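Local coordinates for lipoprotein (Mycoplasma mycoides subsp. capri, PDB 7ADK), which probably cleaves proteins, as a mycoplasma lipoprotein of the DUF31 family in the PA clan of chymotrypsin-like peptidases, at residues 665-670 with 693-698. Sequence-based numbering, arbitrary orientation.
Sequences WINSEY and KGNFFS
The side chains of Asn667 and Asn695 run alongside one another with opposite headings, their amide planes 88° apart. The Asn667 amide lies against the CB of Asn695, with its ND2 3.7 Å from that carbon. With chi1 at 179°, the Asn667 side chain extends opposite its own backbone N, and this brings the amide alongside Asn695. Coming the other way, Asn695 brings OD1 to 3.5 Å from the CA of Ser668. As modelled, that OD1 is also 3.2 Å from the O of Asn667, a close approach of two acceptors, not a hydrogen bond; at 2.8 Å resolution the O and N of an amide are hard to tell apart, so the placement of this OD1 is doubtful.

The Asn667 carbonyl has donors of its own. Ser668 OG bonds to Asn667 O at 2.7 Å, from above the carbonyl plane, and Lys277 NZ gives a second bond, and the lysine's positive charge may polarise the carbonyl further. The Asn667 amide has two weak bonds, OD1 with Tyr633 OH and ND2 with Ser631 O. Ser631 thus touches both loops, weakly at Asn667 and through the backbone at Asn695.

Both segments are loops of the DUF31 region: 665-670 follows helix 651-655, while the loop holding 693-698 leads from helix 688-691 toward strand 712-714.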
ATOM      1  N   TRP B 665       2.730  -4.031 -10.942  1.00 54.79           N
ATOM      2  CA  TRP B 665       3.730  -3.060 -11.415  1.00 54.79           C
ATOM      3  C   TRP B 665       3.634  -2.790 -12.931  1.00 54.79           C
ATOM      4  O   TRP B 665       3.163  -3.601 -13.717  1.00 54.79           O
ATOM      5  CB  TRP B 665       5.139  -3.482 -10.978  1.00 54.79           C
ATOM      6  CG  TRP B 665       6.081  -2.397 -10.536  1.00 54.79           C
ATOM      7  CD1 TRP B 665       6.934  -1.708 -11.322  1.00 54.79           C
ATOM      8  CD2 TRP B 665       6.306  -1.874  -9.190  1.00 54.79           C
ATOM      9  NE1 TRP B 665       7.635  -0.801 -10.568  1.00 54.79           N
ATOM     10  CE2 TRP B 665       7.263  -0.830  -9.257  1.00 54.79           C
ATOM     11  CE3 TRP B 665       5.825  -2.196  -7.909  1.00 54.79           C
ATOM     12  CZ2 TRP B 665       7.647  -0.080  -8.151  1.00 54.79           C
ATOM     13  CZ3 TRP B 665       6.216  -1.461  -6.779  1.00 54.79           C
ATOM     14  CH2 TRP B 665       7.100  -0.387  -6.900  1.00 54.79           C
ATOM     15  N   ILE B 666       4.036  -1.593 -13.319  1.00 57.24           N
ATOM     16  CA  ILE B 666       3.791  -0.933 -14.605  1.00 57.24           C
ATOM     17  C   ILE B 666       5.087  -0.271 -15.084  1.00 57.24           C
ATOM     18  O   ILE B 666       6.165  -0.586 -14.608  1.00 57.24           O
ATOM     19  CB  ILE B 666       2.468  -0.092 -14.515  1.00 57.24           C
ATOM     20  CG1 ILE B 666       2.077   0.801 -15.718  1.00 57.24           C
ATOM     21  CG2 ILE B 666       2.245   0.663 -13.205  1.00 57.24           C
ATOM     22  CD1 ILE B 666       0.668   1.404 -15.649  1.00 57.24           C
ATOM     23  N   ASN B 667       4.991   0.613 -16.057  1.00 62.33           N
ATOM     24  CA  ASN B 667       6.030   1.388 -16.707  1.00 62.33           C
ATOM     25  C   ASN B 667       5.435   2.778 -16.931  1.00 62.33           C
ATOM     26  O   ASN B 667       4.754   3.001 -17.939  1.00 62.33           O
ATOM     27  CB  ASN B 667       6.309   0.649 -18.011  1.00 62.33           C
ATOM     28  CG  ASN B 667       7.352   1.300 -18.873  1.00 62.33           C
ATOM     29  OD1 ASN B 667       8.347   1.819 -18.395  1.00 62.33           O
ATOM     30  ND2 ASN B 667       7.215   1.227 -20.177  1.00 62.33           N
ATOM     31  N   SER B 668       5.448   3.624 -15.905  1.00 60.29           N
ATOM     32  CA  SER B 668       4.801   4.944 -15.908  1.00 60.29           C
ATOM     33  C   SER B 668       5.265   5.851 -14.779  1.00 60.29           C
ATOM     34  O   SER B 668       5.781   5.395 -13.762  1.00 60.29           O
ATOM     35  CB  SER B 668       3.286   4.804 -15.797  1.00 60.29           C
ATOM     36  OG  SER B 668       2.765   4.538 -17.064  1.00 60.29           O
ATOM     37  N   GLU B 669       4.990   7.141 -14.961  1.00 67.53           N
ATOM     38  CA  GLU B 669       5.191   8.210 -13.988  1.00 67.53           C
ATOM     39  C   GLU B 669       4.600   7.859 -12.613  1.00 67.53           C
ATOM     40  O   GLU B 669       3.417   7.553 -12.490  1.00 67.53           O
ATOM     41  CB  GLU B 669       4.508   9.508 -14.457  1.00 67.53           C
ATOM     42  CG  GLU B 669       4.803   9.988 -15.869  1.00 67.53           C
ATOM     43  CD  GLU B 669       4.096  11.310 -16.228  1.00 67.53           C
ATOM     44  OE1 GLU B 669       3.551  12.016 -15.363  1.00 67.53           O
ATOM     45  OE2 GLU B 669       4.096  11.669 -17.416  1.00 67.53           O
ATOM     46  N   TYR B 670       5.374   8.024 -11.541  1.00 65.94           N
ATOM     47  CA  TYR B 670       4.893   7.867 -10.168  1.00 65.94           C
ATOM     48  C   TYR B 670       3.745   8.837  -9.812  1.00 65.94           C
ATOM     49  O   TYR B 670       3.046   8.654  -8.816  1.00 65.94           O
ATOM     50  CB  TYR B 670       6.089   8.023  -9.214  1.00 65.94           C
ATOM     51  CG  TYR B 670       6.718   9.400  -9.137  1.00 65.94           C
ATOM     52  CD1 TYR B 670       6.087  10.403  -8.382  1.00 65.94           C
ATOM     53  CD2 TYR B 670       7.938   9.669  -9.777  1.00 65.94           C
ATOM     54  CE1 TYR B 670       6.658  11.680  -8.292  1.00 65.94           C
ATOM     55  CE2 TYR B 670       8.522  10.944  -9.679  1.00 65.94           C
ATOM     56  CZ  TYR B 670       7.876  11.954  -8.942  1.00 65.94           C
ATOM     57  OH  TYR B 670       8.412  13.199  -8.851  1.00 65.94           O
ATOM     58  N   LYS B 693       0.317   6.770 -23.764  1.00 72.41           N
ATOM     59  CA  LYS B 693       1.575   6.228 -24.309  1.00 72.41           C
ATOM     60  C   LYS B 693       2.203   5.181 -23.376  1.00 72.41           C
ATOM     61  O   LYS B 693       1.840   5.062 -22.206  1.00 72.41           O
ATOM     62  CB  LYS B 693       2.551   7.391 -24.561  1.00 72.41           C
ATOM     63  CG  LYS B 693       2.100   8.432 -25.603  1.00 72.41           C
ATOM     64  CD  LYS B 693       1.954   7.909 -27.038  1.00 72.41           C
ATOM     65  CE  LYS B 693       3.296   7.523 -27.675  1.00 72.41           C
ATOM     66  NZ  LYS B 693       3.106   6.514 -28.732  1.00 72.41           N
ATOM     67  N   GLY B 694       3.160   4.412 -23.884  1.00 67.27           N
ATOM     68  CA  GLY B 694       4.151   3.717 -23.069  1.00 67.27           C
ATOM     69  C   GLY B 694       5.310   4.633 -22.659  1.00 67.27           C
ATOM     70  O   GLY B 694       5.212   5.858 -22.702  1.00 67.27           O
ATOM     71  N   ASN B 695       6.419   4.027 -22.260  1.00 65.95           N
ATOM     72  CA  ASN B 695       7.708   4.696 -22.114  1.00 65.95           C
ATOM     73  C   ASN B 695       8.759   3.996 -22.987  1.00 65.95           C
ATOM     74  O   ASN B 695       8.412   3.192 -23.850  1.00 65.95           O
ATOM     75  CB  ASN B 695       8.050   4.851 -20.617  1.00 65.95           C
ATOM     76  CG  ASN B 695       7.100   5.760 -19.855  1.00 65.95           C
ATOM     77  OD1 ASN B 695       6.689   5.466 -18.752  1.00 65.95           O
ATOM     78  ND2 ASN B 695       6.686   6.893 -20.379  1.00 65.95           N
ATOM     79  N   PHE B 696      10.026   4.362 -22.833  1.00 65.72           N
ATOM     80  CA  PHE B 696      11.050   4.150 -23.853  1.00 65.72           C
ATOM     81  C   PHE B 696      12.299   3.472 -23.281  1.00 65.72           C
ATOM     82  O   PHE B 696      12.269   2.846 -22.221  1.00 65.72           O
ATOM     83  CB  PHE B 696      11.347   5.512 -24.503  1.00 65.72           C
ATOM     84  CG  PHE B 696      10.123   6.280 -24.955  1.00 65.72           C
ATOM     85  CD1 PHE B 696       9.527   5.977 -26.191  1.00 65.72           C
ATOM     86  CD2 PHE B 696       9.557   7.273 -24.130  1.00 65.72           C
ATOM     87  CE1 PHE B 696       8.365   6.651 -26.591  1.00 65.72           C
ATOM     88  CE2 PHE B 696       8.398   7.951 -24.535  1.00 65.72           C
ATOM     89  CZ  PHE B 696       7.798   7.630 -25.764  1.00 65.72           C
ATOM     90  N   PHE B 697      13.413   3.589 -23.993  1.00 63.08           N
ATOM     91  CA  PHE B 697      14.734   3.151 -23.560  1.00 63.08           C
ATOM     92  C   PHE B 697      15.408   4.085 -22.534  1.00 63.08           C
ATOM     93  O   PHE B 697      15.202   5.294 -22.515  1.00 63.08           O
ATOM     94  CB  PHE B 697      15.600   2.974 -24.802  1.00 63.08           C
ATOM     95  CG  PHE B 697      15.053   2.056 -25.878  1.00 63.08           C
ATOM     96  CD1 PHE B 697      14.699   0.732 -25.567  1.00 63.08           C
ATOM     97  CD2 PHE B 697      14.941   2.514 -27.202  1.00 63.08           C
ATOM     98  CE1 PHE B 697      14.220  -0.122 -26.569  1.00 63.08           C
ATOM     99  CE2 PHE B 697      14.521   1.638 -28.209  1.00 63.08           C
ATOM    100  CZ  PHE B 697      14.152   0.328 -27.887  1.00 63.08           C
ATOM    101  N   SER B 698      16.222   3.505 -21.663  1.00 68.13           N
ATOM    102  CA  SER B 698      16.948   4.161 -20.581  1.00 68.13           C
ATOM    103  C   SER B 698      18.275   4.778 -21.036  1.00 68.13           C
ATOM    104  O   SER B 698      19.062   4.147 -21.737  1.00 68.13           O
ATOM    105  CB  SER B 698      17.217   3.111 -19.515  1.00 68.13           C
ATOM    106  OG  SER B 698      17.777   3.677 -18.370  1.00 68.13           O
TER